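Aminoacyl-tRNA synthetase-interacting multifunctional protein p43 (Plasmodium vivax, PDB 6IPA) probably binds tRNA through its C-terminal EMAP II-like domain, which contains an OB-fold tRNA-binding module, and is associated with aminoacyl-tRNA synthetases. Local coordinates at residues A[48-56]-A[67-77]; A[87-98]-A[125-136]. All blocks are in the same frame, centred on the assembly; numbering follows the deposited sequence.

Contact 1 (A[48-56]-A[67-77]); sequences IIVGYVEEV and CLKINVGEEKS
With CG1 of I70 beside its own backbone N (chi1 -43°) and CG2 of V53 likewise beside its N, the two side chains run alongside one another in the same direction, and I70 CD1 comes to rest 4.1 Å from V53 CG2. The other branch of I70, CG2, lies 3.4 Å from the carbonyl oxygen of Y52. At the start of strand 48-56, I49 holds CG1 between its backbone N and carbonyl carbon (chi1 57°), which sends CD1 across V72 at about a right angle, 3.8 Å from V72 CB. V53 and I70, with V56 and L68, point to one face of the sheet, where V53 and I70 also touch V98 of strand 97-101. Y52 and N71, whose side chains leave from the opposite face, form an antiparallel hydrogen-bonded pair, their backbones joined by two bonds, N71 N to Y52 O and Y52 N to N71 O at 2.8 Å. This beta hairpin of the OB-fold module is interrupted by a classic beta bulge, where E54 and E55 together face K69. The carbonyl oxygen of K69 takes the N-H of E54 at 2.7 Å, and that of E55 only weakly; K69 N in turn donates to E55 O at 3.0 Å. At the bulge the E55 and K69 side chains travel side by side, and contact is made through the lysine methylenes, with K69 CD 3.6 Å from E55 OE2. The ammonium group turns off to a salt bridge with D79 on strand 78-82. Where strand 67-71 ends, N71 OD1 accepts the N-H of G73 at 2.8 Å, an Asx turn on the way to strand 78-82.

Contact 2 (A[87-98]-A[125-136]); sequences KKNSEDLLHKYV and EQIELLAPPDGV
K88 NZ meets E128 OE1 at 2.8 Å in a salt bridge, approaching from above the carboxylate plane, 38° out of it, with E128 OE2 also close at 3.2 Å. The two side chains cross at about a right angle: the lysine is bent at chi2 and chi3, and the glutamate, whose CB points away from 87-98, folds back at chi2 (-67°) to bring its carboxylate to the ammonium group. Just before the ammonium, K88 CE passes over the strand backbone at 3.2 Å from I127 O. K87 instead reaches out fully extended, its methylenes crossing I127 CG2, and donates through NZ to the carbonyl oxygen of E125. These lysines tie the loop leading into strand 97-101 to strand 126-129 of the neighbouring sheet, both within the putative tRNA-binding domain, of the OB clan. Next to the salt bridge, L129 points toward 87-98 and divides its methyls: CD2 meets L93 CD2, while CD1 lies against V98 CG1 at 3.9 Å. The loop itself is turned by a type II turn from L93 to K96. Farther along, no direct backbone hydrogen bond joins the segments; a water bridges them, donating to Y97 O and L130 O at 2.9 Å each. P132 packs beside this bridge, with CG 3.7 Å from Y97 CB. The tyrosine ring then slides past V136, the two side chains pointing in opposite directions, and V136 CG2 approaches the ring obliquely near CD1; Y52 of strand 48-58 also meets this ring.

How the contacts relate
Contact 1 closes before contact 2 opens along the chain, and strands 48-58 and 97-101, neighbours in one four-stranded sheet, join them: G51 and V53 of contact 1 probably hydrogen-bond to V98 and K96 of contact 2. Contact 1 works inside that sheet, chiefly through backbone bonds and a buried aliphatic face, with charged residues at its outer side. Contact 2 instead leads out of the sheet toward strand 126-129, so lysine side chains, a water and scattered apolar touches replace strand pairing. Both are partly buried. H95 meets the ring of Y52 where the two contacts adjoin, their centres being about 13 Å apart.

Contact 1 (A[48-56]-A[67-77])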
loop_
_atom_site.group_PDB
_atom_site.type_symbol
_atom_site.label_atom_id
_atom_site.label_comp_id
_atom_site.label_asym_id
_atom_site.label_seq_id
_atom_site.Cartn_x
_atom_site.Cartn_y
_atom_site.Cartn_z
ATOM N N ILE A 48 -2.091 -3.072 -6.846
ATOM C CA ILE A 48 -2.426 -2.445 -5.582
ATOM C C ILE A 48 -3.812 -2.896 -5.115
ATOM O O ILE A 48 -4.811 -2.627 -5.767
ATOM C CB ILE A 48 -2.416 -0.908 -5.741
ATOM C CG1 ILE A 48 -0.978 -0.404 -5.939
ATOM C CG2 ILE A 48 -2.993 -0.239 -4.501
ATOM C CD1 ILE A 48 -0.887 1.015 -6.471
ATOM N N ILE A 49 -3.895 -3.567 -3.982
ATOM C CA ILE A 49 -5.157 -4.166 -3.555
ATOM C C ILE A 49 -5.500 -3.817 -2.095
ATOM O O ILE A 49 -4.616 -3.534 -1.294
ATOM C CB ILE A 49 -5.113 -5.671 -3.762
ATOM C CG1 ILE A 49 -3.961 -6.267 -3.011
ATOM C CG2 ILE A 49 -4.940 -6.010 -5.252
ATOM C CD1 ILE A 49 -3.931 -7.776 -3.080
ATOM N N VAL A 50 -6.786 -3.845 -1.768
ATOM C CA VAL A 50 -7.242 -3.537 -0.445
ATOM C C VAL A 50 -7.150 -4.763 0.427
ATOM O O VAL A 50 -7.577 -5.854 0.034
ATOM C CB VAL A 50 -8.669 -3.027 -0.401
ATOM C CG1 VAL A 50 -8.887 -1.956 -1.455
ATOM C CG2 VAL A 50 -9.633 -4.140 -0.645
ATOM N N GLY A 51 -6.560 -4.562 1.595
ATOM C CA GLY A 51 -6.591 -5.562 2.644
ATOM C C GLY A 51 -7.131 -5.033 3.968
ATOM O O GLY A 51 -7.189 -3.833 4.212
ATOM N N TYR A 52 -7.537 -5.957 4.813
ATOM C CA TYR A 52 -7.984 -5.681 6.193
ATOM C C TYR A 52 -6.871 -6.093 7.111
ATOM O O TYR A 52 -6.459 -7.260 7.091
ATOM C CB TYR A 52 -9.166 -6.565 6.527
ATOM C CG TYR A 52 -9.807 -6.294 7.859
ATOM C CD1 TYR A 52 -10.245 -5.020 8.190
ATOM C CD2 TYR A 52 -10.022 -7.322 8.780
ATOM C CE1 TYR A 52 -10.853 -4.765 9.410
ATOM C CE2 TYR A 52 -10.656 -7.086 9.980
ATOM C CZ TYR A 52 -11.064 -5.799 10.293
ATOM O OH TYR A 52 -11.649 -5.499 11.494
ATOM N N VAL A 53 -6.383 -5.138 7.913
ATOM C CA VAL A 53 -5.338 -5.426 8.896
ATOM C C VAL A 53 -5.924 -6.244 10.070
ATOM O O VAL A 53 -6.626 -5.704 10.927
ATOM C CB VAL A 53 -4.728 -4.113 9.437
ATOM C CG1 VAL A 53 -3.677 -4.421 10.467
ATOM C CG2 VAL A 53 -4.143 -3.260 8.292
ATOM N N GLU A 54 -5.662 -7.543 10.100
ATOM C CA GLU A 54 -6.114 -8.379 11.212
ATOM C C GLU A 54 -5.392 -8.154 12.546
ATOM O O GLU A 54 -6.039 -8.141 13.578
ATOM C CB GLU A 54 -5.967 -9.825 10.816
ATOM C CG GLU A 54 -7.001 -10.211 9.784
ATOM C CD GLU A 54 -6.984 -11.677 9.502
ATOM O OE1 GLU A 54 -6.020 -12.338 9.945
ATOM O OE2 GLU A 54 -7.918 -12.142 8.810
ATOM N N GLU A 55 -4.066 -8.005 12.511
ATOM C CA GLU A 55 -3.203 -7.956 13.713
ATOM C C GLU A 55 -2.021 -7.010 13.546
ATOM O O GLU A 55 -1.380 -7.000 12.492
ATOM C CB GLU A 55 -2.602 -9.317 14.051
ATOM C CG GLU A 55 -3.470 -10.239 14.880
ATOM C CD GLU A 55 -2.760 -11.541 15.261
ATOM O OE1 GLU A 55 -1.708 -11.511 15.976
ATOM O OE2 GLU A 55 -3.250 -12.605 14.824
ATOM N N VAL A 56 -1.732 -6.242 14.605
ATOM C CA VAL A 56 -0.497 -5.495 14.739
ATOM C C VAL A 56 0.327 -6.111 15.852
ATOM O O VAL A 56 -0.164 -6.309 16.953
ATOM C CB VAL A 56 -0.764 -4.041 15.118
ATOM C CG1 VAL A 56 0.508 -3.215 15.002
ATOM C CG2 VAL A 56 -1.837 -3.488 14.226
ATOM N N CYS A 67 4.950 -5.769 12.748
ATOM C CA CYS A 67 4.641 -6.972 11.964
ATOM C C CYS A 67 3.133 -7.092 11.795
ATOM O O CYS A 67 2.444 -7.431 12.771
ATOM C CB CYS A 67 5.135 -8.223 12.694
ATOM S SG CYS A 67 6.896 -8.588 12.491
ATOM N N LEU A 68 2.627 -6.857 10.569
ATOM C CA LEU A 68 1.176 -6.862 10.297
ATOM C C LEU A 68 0.688 -8.117 9.676
ATOM O O LEU A 68 1.389 -8.739 8.912
ATOM C CB LEU A 68 0.756 -5.733 9.361
ATOM C CG LEU A 68 0.767 -4.358 10.001
ATOM C CD1 LEU A 68 2.162 -3.982 10.522
ATOM C CD2 LEU A 68 0.207 -3.351 8.992
ATOM N N LYS A 69 -0.556 -8.463 9.987
ATOM C CA LYS A 69 -1.230 -9.589 9.359
ATOM C C LYS A 69 -2.398 -8.991 8.590
ATOM O O LYS A 69 -3.250 -8.324 9.166
ATOM C CB LYS A 69 -1.676 -10.637 10.394
ATOM C CG LYS A 69 -0.504 -11.385 11.009
ATOM C CD LYS A 69 -0.974 -12.456 11.987
ATOM C CE LYS A 69 0.182 -13.097 12.752
ATOM N NZ LYS A 69 0.963 -13.972 11.832
ATOM N N ILE A 70 -2.411 -9.184 7.280
ATOM C CA ILE A 70 -3.346 -8.448 6.470
ATOM C C ILE A 70 -4.053 -9.375 5.492
ATOM O O ILE A 70 -3.424 -10.110 4.767
ATOM C CB ILE A 70 -2.660 -7.287 5.744
ATOM C CG1 ILE A 70 -1.687 -6.526 6.674
ATOM C CG2 ILE A 70 -3.728 -6.339 5.265
ATOM C CD1 ILE A 70 -1.252 -5.181 6.112
ATOM N N ASN A 71 -5.367 -9.404 5.564
ATOM C CA ASN A 71 -6.202 -10.244 4.705
ATOM C C ASN A 71 -6.389 -9.481 3.411
ATOM O O ASN A 71 -6.980 -8.371 3.415
ATOM C CB ASN A 71 -7.553 -10.446 5.377
ATOM C CG ASN A 71 -8.560 -11.046 4.466
ATOM O OD1 ASN A 71 -8.290 -11.323 3.273
ATOM N ND2 ASN A 71 -9.755 -11.225 4.986
ATOM N N VAL A 72 -5.854 -10.031 2.322
ATOM C CA VAL A 72 -5.933 -9.361 1.027
ATOM C C VAL A 72 -6.720 -10.249 0.041
ATOM O O VAL A 72 -6.575 -10.134 -1.160
ATOM C CB VAL A 72 -4.562 -9.022 0.445
ATOM C CG1 VAL A 72 -3.934 -7.841 1.123
ATOM C CG2 VAL A 72 -3.645 -10.193 0.569
ATOM N N GLY A 73 -7.565 -11.126 0.563
ATOM C CA GLY A 73 -8.511 -11.856 -0.240
ATOM C C GLY A 73 -7.999 -13.210 -0.550
ATOM O O GLY A 73 -8.681 -13.952 -1.211
ATOM N N GLU A 74 -6.809 -13.545 -0.055
ATOM C CA GLU A 74 -6.187 -14.837 -0.334
ATOM C C GLU A 74 -6.608 -15.871 0.671
ATOM O O GLU A 74 -7.391 -15.596 1.558
ATOM C CB GLU A 74 -4.659 -14.701 -0.413
ATOM C CG GLU A 74 -4.199 -13.733 -1.509
ATOM C CD GLU A 74 -2.679 -13.576 -1.581
ATOM O OE1 GLU A 74 -1.987 -13.935 -0.585
ATOM O OE2 GLU A 74 -2.176 -13.079 -2.638
ATOM N N GLU A 75 -6.168 -17.105 0.465
ATOM C CA GLU A 75 -6.579 -18.215 1.328
ATOM C C GLU A 75 -6.080 -17.989 2.743
ATOM O O GLU A 75 -6.769 -18.312 3.685
ATOM C CB GLU A 75 -6.067 -19.585 0.801
ATOM C CG GLU A 75 -4.601 -19.930 1.133
ATOM C CD GLU A 75 -4.216 -21.370 0.798
ATOM O OE1 GLU A 75 -5.027 -22.295 1.070
ATOM O OE2 GLU A 75 -3.084 -21.578 0.297
ATOM N N LYS A 76 -4.865 -17.465 2.867
ATOM C CA LYS A 76 -4.246 -17.133 4.158
ATOM C C LYS A 76 -3.929 -15.656 4.161
ATOM O O LYS A 76 -3.571 -15.078 3.135
ATOM C CB LYS A 76 -2.939 -17.908 4.363
ATOM C CG LYS A 76 -3.123 -19.322 4.903
ATOM C CD LYS A 76 -1.988 -20.255 4.471
ATOM C CE LYS A 76 -2.166 -21.655 5.065
ATOM N NZ LYS A 76 -1.428 -22.734 4.337
ATOM N N SER A 77 -4.052 -15.043 5.320
ATOM C CA SER A 77 -3.771 -13.631 5.444
ATOM C C SER A 77 -2.247 -13.456 5.359
ATOM O O SER A 77 -1.500 -14.329 5.772
ATOM C CB SER A 77 -4.356 -13.118 6.752
ATOM O OG SER A 77 -4.081 -11.742 6.929
#

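Contact 2 (A[87-98]-A[125-136])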
loop_
_atom_site.group_PDB
_atom_site.type_symbol
_atom_site.label_atom_id
_atom_site.label_comp_id
_atom_site.label_asym_id
_atom_site.label_seq_id
_atom_site.Cartn_x
_atom_site.Cartn_y
_atom_site.Cartn_z
ATOM N N LYS A 87 6.077 6.420 14.492
ATOM C CA LYS A 87 5.145 7.512 14.195
ATOM C C LYS A 87 3.684 7.150 14.343
ATOM O O LYS A 87 2.827 8.020 14.184
ATOM C CB LYS A 87 5.421 8.099 12.811
ATOM C CG LYS A 87 6.726 8.874 12.765
ATOM C CD LYS A 87 7.060 9.392 11.383
ATOM C CE LYS A 87 8.158 10.448 11.422
ATOM N NZ LYS A 87 8.423 10.996 10.062
ATOM N N LYS A 88 3.387 5.901 14.696
ATOM C CA LYS A 88 1.993 5.464 14.802
ATOM C C LYS A 88 1.801 4.447 15.881
ATOM O O LYS A 88 2.641 3.585 16.043
ATOM C CB LYS A 88 1.551 4.814 13.481
ATOM C CG LYS A 88 1.313 5.781 12.332
ATOM C CD LYS A 88 -0.007 6.496 12.456
ATOM C CE LYS A 88 0.133 7.950 12.065
ATOM N NZ LYS A 88 -1.229 8.537 12.092
ATOM N N ASN A 89 0.668 4.511 16.578
ATOM C CA ASN A 89 0.307 3.476 17.575
ATOM C C ASN A 89 -0.422 2.279 16.920
ATOM O O ASN A 89 -0.952 2.397 15.819
ATOM C CB ASN A 89 -0.581 4.075 18.675
ATOM C CG ASN A 89 -0.018 5.379 19.295
ATOM O OD1 ASN A 89 1.075 5.420 19.860
ATOM N ND2 ASN A 89 -0.817 6.435 19.231
ATOM N N SER A 90 -0.486 1.145 17.603
ATOM C CA SER A 90 -1.091 -0.070 17.031
ATOM C C SER A 90 -2.557 0.086 16.649
ATOM O O SER A 90 -2.991 -0.341 15.572
ATOM C CB SER A 90 -0.989 -1.240 18.017
ATOM O OG SER A 90 -2.004 -1.164 19.012
ATOM N N GLU A 91 -3.344 0.649 17.553
ATOM C CA GLU A 91 -4.770 0.831 17.286
ATOM C C GLU A 91 -5.016 1.789 16.095
ATOM O O GLU A 91 -6.141 1.863 15.580
ATOM C CB GLU A 91 -5.508 1.269 18.563
ATOM C CG GLU A 91 -5.291 2.720 18.991
ATOM C CD GLU A 91 -3.993 2.997 19.772
ATOM O OE1 GLU A 91 -3.502 2.152 20.564
ATOM O OE2 GLU A 91 -3.478 4.120 19.613
ATOM N N ASP A 92 -3.975 2.492 15.649
ATOM C CA ASP A 92 -4.053 3.357 14.464
ATOM C C ASP A 92 -4.096 2.587 13.142
ATOM O O ASP A 92 -4.533 3.107 12.114
ATOM C CB ASP A 92 -2.841 4.263 14.418
ATOM C CG ASP A 92 -2.869 5.272 15.483
ATOM O OD1 ASP A 92 -3.963 5.842 15.668
ATOM O OD2 ASP A 92 -1.826 5.471 16.144
ATOM N N LEU A 93 -3.607 1.356 13.210
ATOM C CA LEU A 93 -3.485 0.469 12.113
ATOM C C LEU A 93 -4.471 -0.709 12.219
ATOM O O LEU A 93 -4.954 -1.224 11.177
ATOM C CB LEU A 93 -2.056 -0.089 12.114
ATOM C CG LEU A 93 -0.849 0.850 12.065
ATOM C CD1 LEU A 93 0.466 0.078 12.099
ATOM C CD2 LEU A 93 -0.899 1.663 10.790
ATOM N N LEU A 94 -4.747 -1.149 13.456
ATOM C CA LEU A 94 -5.488 -2.373 13.665
ATOM C C LEU A 94 -6.862 -2.269 13.022
ATOM O O LEU A 94 -7.509 -1.235 13.054
ATOM C CB LEU A 94 -5.614 -2.712 15.178
ATOM C CG LEU A 94 -6.160 -4.109 15.503
ATOM C CD1 LEU A 94 -5.198 -5.203 15.088
ATOM C CD2 LEU A 94 -6.485 -4.282 16.968
ATOM N N HIS A 95 -7.312 -3.340 12.396
ATOM C CA HIS A 95 -8.679 -3.354 11.881
ATOM C C HIS A 95 -9.005 -2.232 10.882
ATOM O O HIS A 95 -10.154 -1.909 10.648
ATOM C CB HIS A 95 -9.674 -3.416 13.045
ATOM C CG HIS A 95 -9.652 -4.738 13.745
ATOM N ND1 HIS A 95 -10.180 -4.937 15.010
ATOM C CD2 HIS A 95 -9.135 -5.935 13.359
ATOM C CE1 HIS A 95 -9.996 -6.193 15.361
ATOM N NE2 HIS A 95 -9.374 -6.827 14.378
ATOM N N LYS A 96 -7.974 -1.677 10.257
ATOM C CA LYS A 96 -8.151 -0.791 9.100
ATOM C C LYS A 96 -8.131 -1.593 7.795
ATOM O O LYS A 96 -7.571 -2.706 7.711
ATOM C CB LYS A 96 -7.052 0.271 9.035
ATOM C CG LYS A 96 -7.006 1.212 10.217
ATOM C CD LYS A 96 -8.256 2.049 10.353
ATOM C CE LYS A 96 -8.210 2.804 11.679
ATOM N NZ LYS A 96 -6.964 3.639 11.825
ATOM N N TYR A 97 -8.765 -0.985 6.798
ATOM C CA TYR A 97 -8.734 -1.409 5.399
ATOM C C TYR A 97 -7.604 -0.608 4.776
ATOM O O TYR A 97 -7.640 0.624 4.780
ATOM C CB TYR A 97 -10.106 -1.139 4.695
ATOM C CG TYR A 97 -11.151 -2.193 5.015
ATOM C CD1 TYR A 97 -11.258 -3.349 4.263
ATOM C CD2 TYR A 97 -12.008 -2.046 6.095
ATOM C CE1 TYR A 97 -12.201 -4.326 4.566
ATOM C CE2 TYR A 97 -12.940 -3.009 6.421
ATOM C CZ TYR A 97 -13.031 -4.151 5.655
ATOM O OH TYR A 97 -13.979 -5.096 5.968
ATOM N N VAL A 98 -6.587 -1.294 4.252
ATOM C CA VAL A 98 -5.414 -0.573 3.756
ATOM C C VAL A 98 -5.213 -0.934 2.305
ATOM O O VAL A 98 -5.923 -1.825 1.784
ATOM C CB VAL A 98 -4.171 -0.862 4.594
ATOM C CG1 VAL A 98 -4.382 -0.335 5.991
ATOM C CG2 VAL A 98 -3.878 -2.351 4.647
ATOM N N GLU A 125 6.626 15.953 8.623
ATOM C CA GLU A 125 6.990 14.864 9.528
ATOM C C GLU A 125 5.828 13.874 9.727
ATOM O O GLU A 125 6.024 12.796 10.285
ATOM C CB GLU A 125 7.499 15.459 10.852
ATOM C CG GLU A 125 8.536 16.561 10.602
ATOM C CD GLU A 125 8.909 17.379 11.831
ATOM O OE1 GLU A 125 8.133 17.382 12.832
ATOM O OE2 GLU A 125 9.981 18.046 11.784
ATOM N N GLN A 126 4.641 14.227 9.229
ATOM C CA GLN A 126 3.442 13.362 9.327
ATOM C C GLN A 126 3.462 12.236 8.297
ATOM O O GLN A 126 3.884 12.443 7.131
ATOM C CB GLN A 126 2.161 14.162 9.081
ATOM C CG GLN A 126 1.860 15.283 10.071
ATOM C CD GLN A 126 0.722 16.182 9.598
ATOM O OE1 GLN A 126 -0.447 15.909 9.849
ATOM N NE2 GLN A 126 1.070 17.263 8.903
ATOM N N ILE A 127 2.986 11.056 8.698
ATOM C CA ILE A 127 2.699 10.006 7.713
ATOM C C ILE A 127 1.342 9.401 8.042
ATOM O O ILE A 127 1.099 9.074 9.189
ATOM C CB ILE A 127 3.833 8.949 7.641
ATOM C CG1 ILE A 127 3.598 7.914 6.513
ATOM C CG2 ILE A 127 4.028 8.259 8.985
ATOM C CD1 ILE A 127 4.664 6.833 6.440
ATOM N N GLU A 128 0.438 9.301 7.073
ATOM C CA GLU A 128 -0.863 8.668 7.292
ATOM C C GLU A 128 -1.101 7.573 6.263
ATOM O O GLU A 128 -0.511 7.589 5.176
ATOM C CB GLU A 128 -2.016 9.674 7.204
ATOM C CG GLU A 128 -1.923 10.896 8.112
ATOM C CD GLU A 128 -2.035 10.570 9.622
ATOM O OE1 GLU A 128 -2.744 9.598 10.009
ATOM O OE2 GLU A 128 -1.415 11.313 10.424
ATOM N N LEU A 129 -1.955 6.618 6.603
ATOM C CA LEU A 129 -2.319 5.572 5.676
ATOM C C LEU A 129 -3.209 6.133 4.575
ATOM O O LEU A 129 -3.978 7.063 4.807
ATOM C CB LEU A 129 -3.164 4.516 6.381
ATOM C CG LEU A 129 -2.631 3.703 7.500
ATOM C CD1 LEU A 129 -3.803 2.922 8.028
ATOM C CD2 LEU A 129 -1.606 2.749 7.007
ATOM N N LEU A 130 -3.150 5.520 3.397
ATOM C CA LEU A 130 -4.155 5.783 2.324
ATOM C C LEU A 130 -5.334 4.952 2.717
ATOM O O LEU A 130 -5.156 3.882 3.277
ATOM C CB LEU A 130 -3.640 5.393 0.934
ATOM C CG LEU A 130 -2.315 6.046 0.512
ATOM C CD1 LEU A 130 -1.893 5.558 -0.861
ATOM C CD2 LEU A 130 -2.375 7.590 0.570
ATOM N N ALA A 131 -6.525 5.474 2.520
ATOM C CA ALA A 131 -7.729 4.808 2.985
ATOM C C ALA A 131 -8.766 4.660 1.851
ATOM O O ALA A 131 -9.040 5.643 1.117
ATOM C CB ALA A 131 -8.340 5.585 4.161
ATOM N N PRO A 132 -9.340 3.445 1.710
ATOM C CA PRO A 132 -10.487 3.226 0.826
ATOM C C PRO A 132 -11.704 3.613 1.534
ATOM O O PRO A 132 -11.778 3.351 2.684
ATOM C CB PRO A 132 -10.536 1.700 0.652
ATOM C CG PRO A 132 -9.817 1.164 1.841
ATOM C CD PRO A 132 -8.733 2.171 2.126
ATOM N N PRO A 133 -12.678 4.228 0.859
ATOM C CA PRO A 133 -13.935 4.410 1.565
ATOM C C PRO A 133 -14.468 3.076 2.038
ATOM O O PRO A 133 -14.042 2.033 1.578
ATOM C CB PRO A 133 -14.851 5.012 0.511
ATOM C CG PRO A 133 -13.919 5.661 -0.451
ATOM C CD PRO A 133 -12.719 4.773 -0.505
ATOM N N ASP A 134 -15.377 3.099 2.981
ATOM C CA ASP A 134 -15.801 1.857 3.603
ATOM C C ASP A 134 -16.620 1.117 2.573
ATOM O O ASP A 134 -17.065 1.736 1.616
ATOM C CB ASP A 134 -16.585 2.136 4.894
ATOM C CG ASP A 134 -15.720 2.782 5.982
ATOM O OD1 ASP A 134 -14.665 2.200 6.326
ATOM O OD2 ASP A 134 -16.124 3.859 6.493
ATOM N N GLY A 135 -16.759 -0.198 2.738
ATOM C CA GLY A 135 -17.571 -1.047 1.827
ATOM C C GLY A 135 -16.777 -1.824 0.790
ATOM O O GLY A 135 -17.297 -2.671 0.084
ATOM N N VAL A 136 -15.497 -1.526 0.708
ATOM C CA VAL A 136 -14.593 -2.196 -0.188
ATOM C C VAL A 136 -14.377 -3.651 0.238
ATOM O O VAL A 136 -14.645 -4.005 1.352
ATOM C CB VAL A 136 -13.285 -1.426 -0.200
ATOM C CG1 VAL A 136 -13.531 -0.044 -0.832
ATOM C CG2 VAL A 136 -12.719 -1.298 1.230
HETATM O O HOH W 1 -6.119 2.813 5.852
#